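Local coordinates for CRISPR/cas2 protein (Pyrococcus horikoshii OT3, PDB 6K2E) that probably acts in CRISPR adaptation as a small ferredoxin-like Cas2 protein and probably binds RNA, at residues V17-K22 with K53-E58. Numbering follows the deposited sequence.
Sequences VNRVHK and KRIVKE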
# COMPACT_ATOMS: atom_id res chain seq x y z
N VAL A 17 8.61 -14.72 -3.72
CA VAL A 17 7.61 -13.80 -4.28
C VAL A 17 6.41 -14.56 -4.83
O VAL A 17 5.27 -14.11 -4.70
CB VAL A 17 8.28 -12.91 -5.36
CG1 VAL A 17 7.31 -12.44 -6.48
CG2 VAL A 17 8.93 -11.73 -4.72
N ASN A 18 6.63 -15.76 -5.36
CA ASN A 18 5.51 -16.49 -5.91
C ASN A 18 4.63 -17.11 -4.85
O ASN A 18 3.40 -17.14 -5.01
CB ASN A 18 6.02 -17.57 -6.84
CG ASN A 18 5.09 -17.78 -7.98
OD1 ASN A 18 4.48 -18.85 -8.10
ND2 ASN A 18 4.93 -16.75 -8.81
N ARG A 19 5.22 -17.51 -3.72
CA ARG A 19 4.42 -18.08 -2.66
C ARG A 19 3.58 -17.02 -1.97
O ARG A 19 2.40 -17.27 -1.69
CB ARG A 19 5.32 -18.75 -1.62
CG ARG A 19 6.21 -19.85 -2.14
CD ARG A 19 7.14 -20.37 -1.05
NE ARG A 19 6.36 -21.04 -0.01
CZ ARG A 19 6.75 -21.17 1.26
NH1 ARG A 19 7.92 -20.68 1.67
NH2 ARG A 19 5.94 -21.81 2.11
N VAL A 20 4.10 -15.80 -1.84
CA VAL A 20 3.33 -14.71 -1.24
C VAL A 20 2.22 -14.26 -2.19
O VAL A 20 1.08 -14.06 -1.77
CB VAL A 20 4.27 -13.55 -0.84
CG1 VAL A 20 3.50 -12.30 -0.49
CG2 VAL A 20 5.10 -13.93 0.35
N HIS A 21 2.51 -14.19 -3.49
CA HIS A 21 1.53 -13.71 -4.47
C HIS A 21 0.38 -14.70 -4.67
O HIS A 21 -0.78 -14.29 -4.74
CB HIS A 21 2.22 -13.41 -5.80
CG HIS A 21 1.32 -12.81 -6.84
ND1 HIS A 21 0.62 -13.57 -7.76
CD2 HIS A 21 1.02 -11.52 -7.11
CE1 HIS A 21 -0.08 -12.78 -8.54
NE2 HIS A 21 0.14 -11.52 -8.17
N LYS A 22 0.69 -16.01 -4.72
CA LYS A 22 -0.36 -17.01 -4.92
C LYS A 22 -1.27 -17.10 -3.70
O LYS A 22 -2.50 -17.20 -3.83
CB LYS A 22 0.25 -18.39 -5.22
CG LYS A 22 0.72 -18.56 -6.67
CD LYS A 22 1.03 -20.02 -7.00
CE LYS A 22 1.54 -20.18 -8.44
NZ LYS A 22 0.79 -19.34 -9.42
N LYS A 53 2.70 -15.59 7.75
CA LYS A 53 3.74 -15.62 8.76
C LYS A 53 4.62 -16.85 8.62
O LYS A 53 5.80 -16.81 8.99
CB LYS A 53 3.11 -15.57 10.15
CG LYS A 53 3.97 -14.89 11.19
CD LYS A 53 3.15 -14.60 12.42
CE LYS A 53 3.37 -13.17 12.87
NZ LYS A 53 2.39 -12.79 13.91
N ARG A 54 4.08 -17.93 8.06
CA ARG A 54 4.87 -19.13 7.85
C ARG A 54 5.66 -19.08 6.56
O ARG A 54 6.55 -19.92 6.37
CB ARG A 54 3.95 -20.36 7.85
CG ARG A 54 3.13 -20.51 9.14
CD ARG A 54 2.60 -21.92 9.43
NE ARG A 54 3.52 -22.97 9.00
CZ ARG A 54 4.58 -23.38 9.71
NH1 ARG A 54 4.83 -22.86 10.90
NH2 ARG A 54 5.36 -24.34 9.23
N ILE A 55 5.44 -18.08 5.72
CA ILE A 55 6.18 -17.92 4.47
C ILE A 55 7.34 -16.95 4.65
O ILE A 55 8.47 -17.24 4.24
CB ILE A 55 5.25 -17.44 3.34
CG1 ILE A 55 4.31 -18.54 2.88
CG2 ILE A 55 6.07 -16.97 2.15
CD1 ILE A 55 3.41 -18.10 1.73
N VAL A 56 7.07 -15.81 5.31
CA VAL A 56 8.05 -14.73 5.39
C VAL A 56 9.19 -15.15 6.31
O VAL A 56 9.00 -15.81 7.34
CB VAL A 56 7.39 -13.41 5.83
CG1 VAL A 56 6.36 -12.98 4.80
CG2 VAL A 56 6.81 -13.49 7.23
N LYS A 57 10.39 -14.82 5.88
CA LYS A 57 11.63 -15.09 6.58
C LYS A 57 12.54 -13.92 6.31
O LYS A 57 12.42 -13.31 5.24
CB LYS A 57 12.29 -16.40 6.07
CG LYS A 57 11.65 -17.68 6.58
CD LYS A 57 11.53 -18.77 5.49
CE LYS A 57 10.37 -19.76 5.79
NZ LYS A 57 9.44 -19.92 4.59
N GLU A 58 13.35 -13.54 7.30
CA GLU A 58 14.70 -12.99 7.05
C GLU A 58 14.65 -11.64 6.28
O GLU A 58 15.04 -11.55 5.12
CB GLU A 58 15.51 -14.07 6.29
CG GLU A 58 16.98 -13.99 6.09
CD GLU A 58 17.29 -14.19 4.61
OE1 GLU A 58 16.34 -14.29 3.79
OE2 GLU A 58 18.47 -14.38 4.28
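Ile55 faces Arg19 and Val20 of 17-22, its two branches serving different partners. Ile55 CG2 meets Val20 CG2 at 3.7 Å, an apolar touch on the buried side, while the CG1 arm lies against the arginine. There Ile55 CG1 sits over one face of the guanidinium, displaced toward its rim and 3.7 Å from Arg19 NH2, and Ile55 CD1 reaches on to the backbone Arg19 O. The arginine chain is bent at chi3 (67°), which lays its flat end across the isoleucine. At the edge of that group, in its plane, Lys57 NZ stands 3.4 Å from Arg19 NH1; both are donors, and no hydrogen bond joins them. The lysine amine instead turns back onto the backbone just before it, Lys57 NZ bonding Ile55 O at 2.9 Å and, weakly, Arg54 O. Shortened to an alanine, Ile55 would probably leave Val20 CG2 without its apolar mate and the guanidinium without the carbon over its face. Further in, Val20 also packs on Tyr10 of strand 3-11, which seats helix 17-27 on the sheet of the ferredoxin-like fold. The cohesion of this contact is thus largely apolar, with no hydrogen bond or salt bridge across it, and the two neighbouring cations probably repel each other mildly on the solvent-exposed side.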